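Long-range contacts in farnesyl pyrophosphate synthetase (Staphylococcus aureus, PDB 5H9D), which probably catalyses, as one subunit of a magnesium-dependent heptaprenyl diphosphate synthase, the stepwise elongation of a prenyl diphosphate chain: residues I165-A170 and G202-I207; L132-S136 and I175-V179. All blocks are in the same frame, centred on the assembly; numbering follows the deposited sequence.

Interaction 1 (I165-A170 and G202-I207)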
loop_
_atom_site.group_PDB
_atom_site.type_symbol
_atom_site.label_atom_id
_atom_site.label_comp_id
_atom_site.label_asym_id
_atom_site.label_seq_id
_atom_site.Cartn_x
_atom_site.Cartn_y
_atom_site.Cartn_z
ATOM N N ILE A 165 -5.885 11.685 -7.802
ATOM C CA ILE A 165 -5.436 12.007 -6.452
ATOM C C ILE A 165 -6.433 11.476 -5.438
ATOM O O ILE A 165 -6.196 11.471 -4.231
ATOM C CB ILE A 165 -5.195 13.524 -6.245
ATOM C CG1 ILE A 165 -6.483 14.295 -6.389
ATOM C CG2 ILE A 165 -4.141 14.013 -7.232
ATOM C CD1 ILE A 165 -6.312 15.699 -6.016
ATOM N N ASN A 166 -7.555 11.005 -5.953
ATOM C CA ASN A 166 -8.567 10.414 -5.112
ATOM C C ASN A 166 -8.104 9.006 -4.694
ATOM O O ASN A 166 -8.126 8.656 -3.508
ATOM C CB ASN A 166 -9.875 10.307 -5.864
ATOM C CG ASN A 166 -10.905 9.542 -5.081
ATOM O OD1 ASN A 166 -11.286 9.952 -3.972
ATOM N ND2 ASN A 166 -11.352 8.408 -5.631
ATOM N N ARG A 167 -7.692 8.195 -5.671
ATOM C CA ARG A 167 -7.213 6.841 -5.386
ATOM C C ARG A 167 -5.857 6.911 -4.671
ATOM O O ARG A 167 -5.634 6.264 -3.636
ATOM C CB ARG A 167 -7.035 6.042 -6.672
ATOM C CG ARG A 167 -8.269 5.870 -7.525
ATOM C CD ARG A 167 -7.854 5.494 -8.949
ATOM N NE ARG A 167 -8.908 5.796 -9.907
ATOM C CZ ARG A 167 -9.951 5.006 -10.165
ATOM N NH1 ARG A 167 -10.082 3.829 -9.544
ATOM N NH2 ARG A 167 -10.889 5.418 -11.019
ATOM N N LYS A 168 -4.954 7.699 -5.237
ATOM C CA LYS A 168 -3.611 7.876 -4.704
ATOM C C LYS A 168 -3.491 8.397 -3.263
ATOM O O LYS A 168 -2.633 7.916 -2.521
ATOM C CB LYS A 168 -2.833 8.792 -5.666
ATOM C CG LYS A 168 -1.538 9.446 -5.159
ATOM C CD LYS A 168 -0.998 10.399 -6.250
ATOM C CE LYS A 168 -0.054 11.500 -5.738
ATOM N NZ LYS A 168 1.337 11.049 -5.367
ATOM N N THR A 169 -4.344 9.330 -2.840
ATOM C CA THR A 169 -4.204 9.905 -1.501
ATOM C C THR A 169 -5.451 10.081 -0.649
ATOM O O THR A 169 -5.452 9.761 0.539
ATOM C CB THR A 169 -3.530 11.289 -1.596
ATOM O OG1 THR A 169 -2.301 11.159 -2.307
ATOM C CG2 THR A 169 -3.240 11.852 -0.240
ATOM N N ALA A 170 -6.499 10.631 -1.241
ATOM C CA ALA A 170 -7.750 10.883 -0.535
ATOM C C ALA A 170 -8.405 9.625 0.063
ATOM O O ALA A 170 -8.906 9.631 1.197
ATOM C CB ALA A 170 -8.724 11.587 -1.482
ATOM N N GLY A 202 -8.513 14.884 2.307
ATOM C CA GLY A 202 -7.555 14.164 1.486
ATOM C C GLY A 202 -7.338 14.767 0.108
ATOM O O GLY A 202 -6.214 14.782 -0.378
ATOM N N MET A 203 -8.397 15.245 -0.539
ATOM C CA MET A 203 -8.268 15.867 -1.861
ATOM C C MET A 203 -7.478 17.163 -1.714
ATOM O O MET A 203 -6.540 17.429 -2.477
ATOM C CB MET A 203 -9.651 16.169 -2.466
ATOM C CG MET A 203 -10.500 14.914 -2.751
ATOM S SD MET A 203 -9.879 13.926 -4.108
ATOM C CE MET A 203 -9.931 15.111 -5.466
ATOM N N SER A 204 -7.847 17.961 -0.721
ATOM C CA SER A 204 -7.145 19.206 -0.465
ATOM C C SER A 204 -5.669 18.950 -0.138
ATOM O O SER A 204 -4.769 19.663 -0.598
ATOM C CB SER A 204 -7.787 19.921 0.704
ATOM O OG SER A 204 -6.827 20.748 1.331
ATOM N N PHE A 205 -5.449 17.920 0.675
ATOM C CA PHE A 205 -4.141 17.500 1.113
ATOM C C PHE A 205 -3.198 17.407 -0.081
ATOM O O PHE A 205 -2.205 18.138 -0.164
ATOM C CB PHE A 205 -4.279 16.134 1.792
ATOM C CG PHE A 205 -3.010 15.639 2.467
ATOM C CD1 PHE A 205 -2.372 16.400 3.437
ATOM C CD2 PHE A 205 -2.488 14.389 2.167
ATOM C CE1 PHE A 205 -1.242 15.914 4.091
ATOM C CE2 PHE A 205 -1.370 13.906 2.819
ATOM C CZ PHE A 205 -0.750 14.661 3.777
ATOM N N GLN A 206 -3.523 16.496 -1.000
ATOM C CA GLN A 206 -2.737 16.247 -2.203
ATOM C C GLN A 206 -2.582 17.470 -3.104
ATOM O O GLN A 206 -1.509 17.708 -3.650
ATOM C CB GLN A 206 -3.359 15.092 -3.017
ATOM C CG GLN A 206 -2.497 14.613 -4.200
ATOM C CD GLN A 206 -1.075 14.202 -3.749
ATOM O OE1 GLN A 206 -0.906 13.230 -3.002
ATOM N NE2 GLN A 206 -0.058 14.965 -4.194
ATOM N N ILE A 207 -3.650 18.238 -3.271
ATOM C CA ILE A 207 -3.537 19.397 -4.126
ATOM C C ILE A 207 -2.462 20.314 -3.557
ATOM O O ILE A 207 -1.693 20.929 -4.291
ATOM C CB ILE A 207 -4.873 20.136 -4.265
ATOM C CG1 ILE A 207 -5.866 19.253 -5.025
ATOM C CG2 ILE A 207 -4.651 21.438 -5.002
ATOM C CD1 ILE A 207 -7.221 19.851 -5.261
#
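The Phe205 ring presents its edge to Thr169, whose methyl CG2 lies in the ring plane, 3.6 Å from CD2 of Phe205. Lys41 and Arg317 also touch this ring, and a phosphate ion is bound nearby. The other flat group is the Gln206 amide. Its OE1 accepts a hydrogen bond of 2.6 Å from Thr169 OG1, and the donor lies in the carbonyl plane at a C=O...O angle of 136°, on a lone pair. The Lys168 side chain crosses that of Gln206 at about a right angle, with CE of Lys168 3.3 Å from Gln206 OE1. The bend in the glutamine chain (chi2 55°) turns the amide toward these two residues while Gln206 CG rests 3.5 Å from Ile165 CG2.

On the apolar side, Ile165 CG1 meets Met203 CE at 3.7 Å, and Ile165 CD1 reaches Met203 CE and Ile207 CG1. The methionine chain is bent twice, at chi2 and chi3, which brings Met203 SD to 3.7 Å from Ala170 CB. The backbones come closest where Gly202 has no side chain, its CA 3.9 Å from Ala170 CA. The short helical segments cross at 92°.

Helix 158-183 widens here into a pi-type turn: Ile165 O accepts from both Thr169 N and Ala170 N. The lysine-threonine pair therefore sits at an irregularity in the helix, facing the helix that carries the second aspartate-rich motif of the family.

Chemically, the contact has a polar part and an apolar part. The threonine hydroxyl fixes the rotation of the amide about its last bond, and Gln206 NE2 makes a weak hydrogen bond to Asp210. The nearby lysine would probably polarise the carbonyl further.

Interaction 2 (L132-S136 and I175-V179)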
loop_
_atom_site.group_PDB
_atom_site.type_symbol
_atom_site.label_atom_id
_atom_site.label_comp_id
_atom_site.label_asym_id
_atom_site.label_seq_id
_atom_site.Cartn_x
_atom_site.Cartn_y
_atom_site.Cartn_z
ATOM N N LEU A 132 -14.436 -3.258 2.593
ATOM C CA LEU A 132 -14.293 -1.845 2.251
ATOM C C LEU A 132 -12.816 -1.447 2.181
ATOM O O LEU A 132 -12.366 -0.907 1.175
ATOM C CB LEU A 132 -15.047 -0.976 3.264
ATOM C CG LEU A 132 -15.038 0.553 3.082
ATOM C CD1 LEU A 132 -16.181 1.220 3.867
ATOM C CD2 LEU A 132 -13.690 1.103 3.545
ATOM N N ILE A 133 -12.053 -1.726 3.228
ATOM C CA ILE A 133 -10.637 -1.385 3.217
ATOM C C ILE A 133 -9.843 -2.087 2.105
ATOM O O ILE A 133 -8.939 -1.493 1.513
ATOM C CB ILE A 133 -9.975 -1.727 4.567
ATOM C CG1 ILE A 133 -10.686 -0.971 5.694
ATOM C CG2 ILE A 133 -8.500 -1.400 4.515
ATOM C CD1 ILE A 133 -10.040 -1.117 7.058
ATOM N N SER A 134 -10.180 -3.344 1.822
ATOM C CA SER A 134 -9.459 -4.112 0.820
ATOM C C SER A 134 -9.687 -3.658 -0.621
ATOM O O SER A 134 -8.730 -3.523 -1.373
ATOM C CB SER A 134 -9.784 -5.601 0.971
ATOM O OG SER A 134 -11.088 -5.889 0.504
ATOM N N GLU A 135 -10.940 -3.418 -1.007
ATOM C CA GLU A 135 -11.251 -2.951 -2.369
ATOM C C GLU A 135 -10.646 -1.550 -2.600
ATOM O O GLU A 135 -10.270 -1.179 -3.715
ATOM C CB GLU A 135 -12.768 -2.905 -2.584
ATOM C CG GLU A 135 -13.205 -3.332 -3.988
ATOM C CD GLU A 135 -13.062 -4.833 -4.209
ATOM O OE1 GLU A 135 -13.607 -5.625 -3.392
ATOM O OE2 GLU A 135 -12.410 -5.227 -5.198
ATOM N N SER A 136 -10.556 -0.784 -1.517
ATOM C CA SER A 136 -9.977 0.548 -1.553
ATOM C C SER A 136 -8.483 0.467 -1.801
ATOM O O SER A 136 -7.944 1.277 -2.541
ATOM C CB SER A 136 -10.238 1.276 -0.238
ATOM O OG SER A 136 -11.621 1.553 -0.096
ATOM N N ILE A 175 -10.797 6.390 4.422
ATOM C CA ILE A 175 -10.873 5.149 5.224
ATOM C C ILE A 175 -10.524 5.424 6.697
ATOM O O ILE A 175 -11.111 4.831 7.600
ATOM C CB ILE A 175 -9.909 4.098 4.681
ATOM C CG1 ILE A 175 -10.440 3.605 3.352
ATOM C CG2 ILE A 175 -9.695 2.977 5.674
ATOM C CD1 ILE A 175 -9.395 2.882 2.563
ATOM N N SER A 176 -9.585 6.334 6.930
ATOM C CA SER A 176 -9.185 6.659 8.292
ATOM C C SER A 176 -10.323 7.319 9.056
ATOM O O SER A 176 -10.492 7.096 10.255
ATOM C CB SER A 176 -7.982 7.601 8.303
ATOM O OG SER A 176 -6.950 7.105 7.485
ATOM N N THR A 177 -11.093 8.159 8.384
ATOM C CA THR A 177 -12.184 8.815 9.084
ATOM C C THR A 177 -13.430 7.934 9.181
ATOM O O THR A 177 -14.122 7.976 10.200
ATOM C CB THR A 177 -12.551 10.136 8.427
ATOM O OG1 THR A 177 -12.625 9.943 7.011
ATOM C CG2 THR A 177 -11.532 11.198 8.766
ATOM N N GLU A 178 -13.688 7.126 8.147
ATOM C CA GLU A 178 -14.864 6.242 8.098
ATOM C C GLU A 178 -14.806 5.111 9.118
ATOM O O GLU A 178 -15.720 4.954 9.955
ATOM C CB GLU A 178 -15.007 5.625 6.715
ATOM C CG GLU A 178 -16.419 5.200 6.369
ATOM C CD GLU A 178 -16.517 4.563 4.988
ATOM O OE1 GLU A 178 -15.826 5.032 4.037
ATOM O OE2 GLU A 178 -17.302 3.593 4.849
ATOM N N VAL A 179 -13.738 4.325 9.014
ATOM C CA VAL A 179 -13.462 3.202 9.896
ATOM C C VAL A 179 -13.334 3.680 11.348
ATOM O O VAL A 179 -13.842 3.067 12.284
ATOM C CB VAL A 179 -12.136 2.526 9.473
ATOM C CG1 VAL A 179 -11.789 1.403 10.433
ATOM C CG2 VAL A 179 -12.240 2.014 8.035
#
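An antiparallel helix pair of the all-alpha prenyl synthase fold brings Leu132, Ile133 and Ser136 against Ile175 and Val179. The N-to-C directions of the two short segments differ by 170°, and their axes come no nearer than 11.6 Å, so side chains rather than backbones bridge the space.

Ile175 is central. Its CG1 lies 4.1 Å from Leu132 CD2, and the two chains slide past each other in opposite directions. The other branch, CG2 of Ile175, is turned to Ile133 CG1 at the same 4.1 Å, while Ile175 CD1 reaches over to CB of Ser136. With CG1 beside the backbone N and CG2 beside the carbonyl carbon (chi1 -71°), the CG1-CD1 branch serves Leu132 and Ser136 and the CG2 methyl serves Ile133. One turn later, Val179 CG2 meets Ile133 CD1 at 3.9 Å, the two side chains crossing at about a right angle.

The hydroxyl of Ser136 is satisfied within its own helix: OG donates to Leu132 O at 2.9 Å. The donor is tilted 33° from the carbonyl plane, and the backbone N of Ser136 reaches the same oxygen from the opposite face. The serine thus offers mainly its CB to the facing helix, in keeping with a largely aliphatic interface. The Glu178 carboxylate lies beside Leu132 and has a long, weak ion pair with Lys195.

Beyond the contact, Val179 also packs on Val67 of helix 62-85, and Ser176 and Thr177 lean on helix 43-51. Helix 127-150 also belongs to the heterodimer interface: Glu135 forms a salt bridge with Arg15 of the subunit 1 chain, and Ser134 packs on Thr83 of that chain.

In the fold
Helix 158-183 takes part in both contacts: residues 165-170 cross helix 188-215 in interaction 1, and residues 175-179 lie antiparallel to helix 127-150 in interaction 2. The segments alternate along the chain. The centres of the two contacts are about 14 Å apart and their nearest atoms about 5 Å, without touching. Interaction 1 is the more central, its centre about 7 Å from the centre of the chain against about 14 Å. The Phe205 side chain lies about 5 Å from a bound phosphate, probably from the crystallisation liquor, which may nevertheless mark a pocket; helix 188-215 also carries the second aspartate-rich motif of the family. Interaction 2 instead leads toward the partner subunit.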